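Local coordinates for spike glycoprotein (Bat coronavirus HKU9, PDB 5GYQ), which probably attaches the virion to its host cell through a receptor, the domain here being the putative receptor-binding domain of the S1 subunit, at residues P53-L56 and A57-Y61; Y92-P95 and D96-G100. One frame throughout, in Å; residues are numbered along the deposited sequence.

Contact 1: residues P53-L56 and A57-Y61; sequences PRRL and ASMCY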
ATOM      1  N   PRO A  53       2.430  -5.136 -15.344  1.00 39.84           N
ATOM      2  CA  PRO A  53       1.815  -3.827 -15.091  1.00 42.32           C
ATOM      3  C   PRO A  53       0.916  -3.353 -16.233  1.00 34.95           C
ATOM      4  O   PRO A  53      -0.029  -2.604 -15.989  1.00 32.14           O
ATOM      5  CB  PRO A  53       3.024  -2.897 -14.925  1.00 37.98           C
ATOM      6  CG  PRO A  53       4.154  -3.607 -15.590  1.00 39.21           C
ATOM      7  CD  PRO A  53       3.900  -5.061 -15.352  1.00 30.59           C
ATOM      8  N   ARG A  54       1.201  -3.786 -17.457  1.00 34.68           N
ATOM      9  CA  ARG A  54       0.380  -3.404 -18.603  1.00 36.39           C
ATOM     10  C   ARG A  54      -0.955  -4.150 -18.602  1.00 28.96           C
ATOM     11  O   ARG A  54      -1.927  -3.703 -19.209  1.00 35.52           O
ATOM     12  CB  ARG A  54       1.132  -3.661 -19.915  1.00 40.73           C
ATOM     13  CG  ARG A  54       1.358  -5.132 -20.223  1.00 35.90           C
ATOM     14  CD  ARG A  54       2.502  -5.336 -21.210  1.00 43.52           C
ATOM     15  NE  ARG A  54       2.102  -5.114 -22.596  1.00 45.89           N
ATOM     16  CZ  ARG A  54       2.359  -5.959 -23.589  1.00 44.56           C
ATOM     17  NH1 ARG A  54       3.019  -7.084 -23.352  1.00 43.69           N
ATOM     18  NH2 ARG A  54       1.960  -5.680 -24.822  1.00 40.15           N
ATOM     19  N   ARG A  55      -0.997  -5.283 -17.906  1.00 24.74           N
ATOM     20  CA  ARG A  55      -2.190  -6.124 -17.856  1.00 25.75           C
ATOM     21  C   ARG A  55      -3.036  -5.842 -16.618  1.00 33.35           C
ATOM     22  O   ARG A  55      -4.239  -6.107 -16.607  1.00 34.87           O
ATOM     23  CB  ARG A  55      -1.793  -7.603 -17.879  1.00 31.12           C
ATOM     24  CG  ARG A  55      -2.295  -8.389 -19.077  1.00 42.25           C
ATOM     25  CD  ARG A  55      -3.808  -8.511 -19.070  1.00 42.22           C
ATOM     26  NE  ARG A  55      -4.258  -9.753 -19.692  1.00 42.22           N
ATOM     27  CZ  ARG A  55      -5.459  -9.924 -20.236  1.00 47.68           C
ATOM     28  NH1 ARG A  55      -6.329  -8.924 -20.252  1.00 51.69           N
ATOM     29  NH2 ARG A  55      -5.785 -11.091 -20.775  1.00 52.79           N
ATOM     30  N   LEU A  56      -2.386  -5.304 -15.589  1.00 33.09           N
ATOM     31  CA  LEU A  56      -2.982  -5.066 -14.271  1.00 29.62           C
ATOM     32  C   LEU A  56      -4.405  -4.506 -14.313  1.00 30.60           C
ATOM     33  O   LEU A  56      -5.343  -5.131 -13.819  1.00 29.79           O
ATOM     34  CB  LEU A  56      -2.091  -4.105 -13.476  1.00 30.13           C
ATOM     35  CG  LEU A  56      -1.947  -4.201 -11.953  1.00 45.58           C
ATOM     36  CD1 LEU A  56      -1.360  -2.898 -11.418  1.00 40.93           C
ATOM     37  CD2 LEU A  56      -3.249  -4.536 -11.235  1.00 25.64           C
ATOM     38  N   ALA A  57      -4.554  -3.326 -14.905  1.00 23.84           N
ATOM     39  CA  ALA A  57      -5.811  -2.589 -14.836  1.00 31.39           C
ATOM     40  C   ALA A  57      -6.773  -2.928 -15.970  1.00 32.80           C
ATOM     41  O   ALA A  57      -7.748  -2.210 -16.186  1.00 39.35           O
ATOM     42  CB  ALA A  57      -5.530  -1.093 -14.828  1.00 25.19           C
ATOM     43  N   SER A  58      -6.508  -4.018 -16.685  1.00 32.65           N
ATOM     44  CA  SER A  58      -7.294  -4.354 -17.867  1.00 31.41           C
ATOM     45  C   SER A  58      -8.251  -5.523 -17.643  1.00 34.68           C
ATOM     46  O   SER A  58      -9.124  -5.778 -18.470  1.00 40.59           O
ATOM     47  CB  SER A  58      -6.372  -4.678 -19.043  1.00 36.81           C
ATOM     48  OG  SER A  58      -5.705  -5.912 -18.842  1.00 44.03           O
ATOM     49  N   MET A  59      -8.091  -6.236 -16.535  1.00 36.36           N
ATOM     50  CA  MET A  59      -8.911  -7.419 -16.293  1.00 35.97           C
ATOM     51  C   MET A  59      -9.611  -7.384 -14.940  1.00 30.56           C
ATOM     52  O   MET A  59      -9.402  -6.471 -14.143  1.00 29.73           O
ATOM     53  CB  MET A  59      -8.059  -8.686 -16.414  1.00 42.83           C
ATOM     54  CG  MET A  59      -6.775  -8.659 -15.606  1.00 39.77           C
ATOM     55  SD  MET A  59      -5.656 -10.003 -16.047  1.00 50.06           S
ATOM     56  CE  MET A  59      -6.647 -11.432 -15.620  1.00 45.23           C
ATOM     57  N   CYS A  60     -10.447  -8.388 -14.695  1.00 32.17           N
ATOM     58  CA  CYS A  60     -11.221  -8.469 -13.461  1.00 34.23           C
ATOM     59  C   CYS A  60     -10.542  -9.372 -12.438  1.00 32.81           C
ATOM     60  O   CYS A  60      -9.679 -10.177 -12.784  1.00 32.08           O
ATOM     61  CB  CYS A  60     -12.636  -8.975 -13.748  1.00 34.99           C
ATOM     62  SG  CYS A  60     -13.627  -7.881 -14.796  1.00 43.30           S
ATOM     63  N   TYR A  61     -10.942  -9.237 -11.179  1.00 28.53           N
ATOM     64  CA  TYR A  61     -10.343 -10.016 -10.103  1.00 31.51           C
ATOM     65  C   TYR A  61     -11.384 -10.501  -9.103  1.00 32.70           C
ATOM     66  O   TYR A  61     -12.498  -9.979  -9.051  1.00 32.83           O
ATOM     67  CB  TYR A  61      -9.275  -9.186  -9.385  1.00 28.71           C
ATOM     68  CG  TYR A  61      -8.179  -8.707 -10.301  1.00 27.45           C
ATOM     69  CD1 TYR A  61      -7.100  -9.526 -10.609  1.00 23.25           C
ATOM     70  CD2 TYR A  61      -8.226  -7.441 -10.868  1.00 24.77           C
ATOM     71  CE1 TYR A  61      -6.098  -9.096 -11.449  1.00 20.85           C
ATOM     72  CE2 TYR A  61      -7.226  -7.001 -11.712  1.00 25.53           C
ATOM     73  CZ  TYR A  61      -6.165  -7.832 -11.997  1.00 27.78           C
ATOM     74  OH  TYR A  61      -5.164  -7.402 -12.838  1.00 26.89           O
TER
HETATM   75  O   HOH W   1      -2.421  -1.760 -16.367  1.00 36.93           O

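Contact 2: residues Y92-P95 and D96-G100; sequences YALP and DNFYG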
ATOM      1  N   TYR A  92       4.935  -2.662   8.217  1.00 11.91           N
ATOM      2  CA  TYR A  92       4.143  -3.290   7.165  1.00 12.59           C
ATOM      3  C   TYR A  92       4.956  -4.361   6.452  1.00 13.02           C
ATOM      4  O   TYR A  92       6.077  -4.106   6.015  1.00 11.50           O
ATOM      5  CB  TYR A  92       3.648  -2.254   6.152  1.00 12.17           C
ATOM      6  CG  TYR A  92       2.773  -2.848   5.070  1.00 13.49           C
ATOM      7  CD1 TYR A  92       1.399  -2.913   5.222  1.00 13.05           C
ATOM      8  CD2 TYR A  92       3.327  -3.363   3.900  1.00 17.04           C
ATOM      9  CE1 TYR A  92       0.596  -3.466   4.243  1.00 17.27           C
ATOM     10  CE2 TYR A  92       2.532  -3.918   2.919  1.00 18.00           C
ATOM     11  CZ  TYR A  92       1.168  -3.966   3.094  1.00 16.46           C
ATOM     12  OH  TYR A  92       0.373  -4.516   2.115  1.00 18.55           O
ATOM     13  N   ALA A  93       4.379  -5.552   6.320  1.00 14.46           N
ATOM     14  CA  ALA A  93       5.062  -6.667   5.671  1.00 16.42           C
ATOM     15  C   ALA A  93       4.186  -7.328   4.613  1.00 16.45           C
ATOM     16  O   ALA A  93       2.999  -7.567   4.837  1.00 16.54           O
ATOM     17  CB  ALA A  93       5.495  -7.691   6.705  1.00 17.87           C
ATOM     18  N   LEU A  94       4.778  -7.621   3.460  1.00 17.72           N
ATOM     19  CA  LEU A  94       4.078  -8.339   2.401  1.00 21.76           C
ATOM     20  C   LEU A  94       3.668  -9.733   2.865  1.00 16.80           C
ATOM     21  O   LEU A  94       4.384 -10.369   3.637  1.00 22.75           O
ATOM     22  CB  LEU A  94       4.955  -8.445   1.153  1.00 16.92           C
ATOM     23  CG  LEU A  94       5.240  -7.137   0.420  1.00 20.12           C
ATOM     24  CD1 LEU A  94       6.187  -7.384  -0.737  1.00 23.44           C
ATOM     25  CD2 LEU A  94       3.940  -6.519  -0.065  1.00 16.72           C
ATOM     26  N   PRO A  95       2.507 -10.213   2.398  1.00 21.67           N
ATOM     27  CA  PRO A  95       2.087 -11.570   2.756  1.00 23.32           C
ATOM     28  C   PRO A  95       2.898 -12.610   1.993  1.00 29.36           C
ATOM     29  O   PRO A  95       3.570 -12.267   1.017  1.00 21.76           O
ATOM     30  CB  PRO A  95       0.617 -11.601   2.339  1.00 25.21           C
ATOM     31  CG  PRO A  95       0.543 -10.643   1.198  1.00 23.18           C
ATOM     32  CD  PRO A  95       1.528  -9.544   1.522  1.00 20.67           C
ATOM     33  N   ASP A  96       2.842 -13.862   2.436  1.00 28.30           N
ATOM     34  CA  ASP A  96       3.509 -14.947   1.726  1.00 30.78           C
ATOM     35  C   ASP A  96       2.871 -15.138   0.354  1.00 28.73           C
ATOM     36  O   ASP A  96       1.657 -15.003   0.212  1.00 35.10           O
ATOM     37  CB  ASP A  96       3.440 -16.245   2.532  1.00 45.55           C
ATOM     38  CG  ASP A  96       4.062 -16.109   3.910  1.00 62.37           C
ATOM     39  OD1 ASP A  96       3.404 -16.493   4.899  1.00 71.72           O
ATOM     40  OD2 ASP A  96       5.210 -15.620   4.001  1.00 51.14           O
ATOM     41  N   ASN A  97       3.695 -15.445  -0.645  1.00 34.12           N
ATOM     42  CA  ASN A  97       3.236 -15.624  -2.022  1.00 36.62           C
ATOM     43  C   ASN A  97       2.383 -14.455  -2.509  1.00 38.27           C
ATOM     44  O   ASN A  97       1.240 -14.636  -2.932  1.00 38.36           O
ATOM     45  CB  ASN A  97       2.459 -16.933  -2.160  1.00 37.58           C
ATOM     46  CG  ASN A  97       3.367 -18.145  -2.163  1.00 48.66           C
ATOM     47  OD1 ASN A  97       4.514 -18.074  -2.610  1.00 43.23           O
ATOM     48  ND2 ASN A  97       2.861 -19.266  -1.664  1.00 44.24           N
ATOM     49  N   PHE A  98       2.954 -13.258  -2.442  1.00 26.27           N
ATOM     50  CA  PHE A  98       2.242 -12.044  -2.807  1.00 23.96           C
ATOM     51  C   PHE A  98       1.909 -12.014  -4.293  1.00 25.84           C
ATOM     52  O   PHE A  98       2.791 -12.134  -5.143  1.00 25.19           O
ATOM     53  CB  PHE A  98       3.068 -10.812  -2.426  1.00 18.49           C
ATOM     54  CG  PHE A  98       2.428  -9.508  -2.812  1.00 15.59           C
ATOM     55  CD1 PHE A  98       1.236  -9.109  -2.233  1.00 20.23           C
ATOM     56  CD2 PHE A  98       3.028  -8.678  -3.744  1.00 19.76           C
ATOM     57  CE1 PHE A  98       0.647  -7.907  -2.586  1.00 16.52           C
ATOM     58  CE2 PHE A  98       2.445  -7.476  -4.100  1.00 23.49           C
ATOM     59  CZ  PHE A  98       1.253  -7.092  -3.520  1.00 19.76           C
ATOM     60  N   TYR A  99       0.623 -11.871  -4.592  1.00 25.42           N
ATOM     61  CA  TYR A  99       0.148 -11.682  -5.957  1.00 24.26           C
ATOM     62  C   TYR A  99      -0.454 -10.289  -6.055  1.00 27.63           C
ATOM     63  O   TYR A  99      -1.454  -9.991  -5.400  1.00 23.12           O
ATOM     64  CB  TYR A  99      -0.872 -12.762  -6.332  1.00 23.54           C
ATOM     65  CG  TYR A  99      -1.631 -12.517  -7.623  1.00 26.59           C
ATOM     66  CD1 TYR A  99      -0.980 -12.085  -8.770  1.00 32.82           C
ATOM     67  CD2 TYR A  99      -2.998 -12.754  -7.699  1.00 35.91           C
ATOM     68  CE1 TYR A  99      -1.676 -11.870  -9.951  1.00 38.60           C
ATOM     69  CE2 TYR A  99      -3.702 -12.547  -8.874  1.00 29.66           C
ATOM     70  CZ  TYR A  99      -3.036 -12.106  -9.997  1.00 33.90           C
ATOM     71  OH  TYR A  99      -3.732 -11.897 -11.166  1.00 38.96           O
ATOM     72  N   GLY A 100       0.170  -9.427  -6.852  1.00 22.85           N
ATOM     73  CA  GLY A 100      -0.279  -8.051  -6.943  1.00 20.99           C
ATOM     74  C   GLY A 100       0.831  -7.078  -7.281  1.00 22.75           C
ATOM     75  O   GLY A 100       1.793  -7.450  -7.936  1.00 23.68           O
TER

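Contact 1: residues P53-L56 and A57-Y61
Ser58 folds back on the carbonyl of Arg55 and grips it twice: its N lies 3.1 Å from Arg55 O, its OG 2.7 Å from the same oxygen. Both are hydrogen bonds from one face of the carbonyl plane, the hydroxyl tilted less than the N. The second is possible because OG sits between the backbone N and the carbonyl carbon (chi1 70°), which brings this small side chain to the oxygen its own N-H uses. Tyr61 OH donates a very short bond of 2.5 Å to Leu56 O, in the ring plane at its edge. One water joins Pro53 O to Ala57 N.

In this S1 C-terminal domain the bonds lie where the short, weakly bonded helix 53-56 passes into the loop before strand 63-71; there Cys60 makes a disulfide with Cys166.

The weaker contacts are between side chains. Arg55, its charge suited to the exposed surface, bends so that NH1 makes a straight but weak bond of 3.4 Å to Ser58 OG, while Met59 SD lies over one guanidinium face, displaced toward the rim. On the buried side, apolar Leu56 CD2 approaches Tyr61 OH at 3.8 Å, and both side chains touch Leu156.

Contact 2: residues Y92-P95 and D96-G100
The Phe98 ring is sandwiched between Leu94 and the backbone of Gly100. Leu94 CD2 stands over the centre of one face, 4.1 Å from the ring centroid and only 2° off the normal, a CH-pi contact. Gly100 N lies above the opposite face, displaced toward the rim. Glycine suits that place: its backbone conformation is one that residues with a side chain seldom adopt, and both Phe98 CZ and Tyr99 O lie close to it. Pro95 reaches the ring obliquely, its CD and CG each 3.8 Å from Phe98 CD1.

The ring comes against Leu94 CD2 and beside Pro95 because its CG is anti to the backbone N (chi1 178°). The chain bends sharply through Asp96 and Asn97, whose polar side chains suit the exposed bend; Asn97 has a left-handed backbone conformation. No hydrogen bond joins the two halves, so the turn is held across its inside by apolar contacts, and proline further restricts the backbone leading into it.

The loop runs from helix 86-90 to strand 100-111. On the inner side Phe98 packs on Val153 and Thr155 of strand 146-157, while backbone bonds of Tyr99 to Leu156 and Gly100 to Tyr49 join the chain to strands 146-157 and 43-49.

Both contacts are local turns leading into strands of the same antiparallel sheet: contact 1 into 63-71, contact 2 into 100-111. Contact 1 is partly buried although it lies farther out, about 17 Å from the chain centre to its own centre, against about 11 Å for contact 2, a surface contact with one buried ring, Phe98. In each, the buried side chains rest on strand 146-157. Their chemistry differs. Contact 1 ties a short helical turn to the loop after it with hydroxyl, backbone and water bonds, whereas contact 2 relies on apolar packing round one aromatic ring. Although their centres are 18 Å apart, they meet where Tyr61 CE1 packs 3.7 Å from Tyr99 OH.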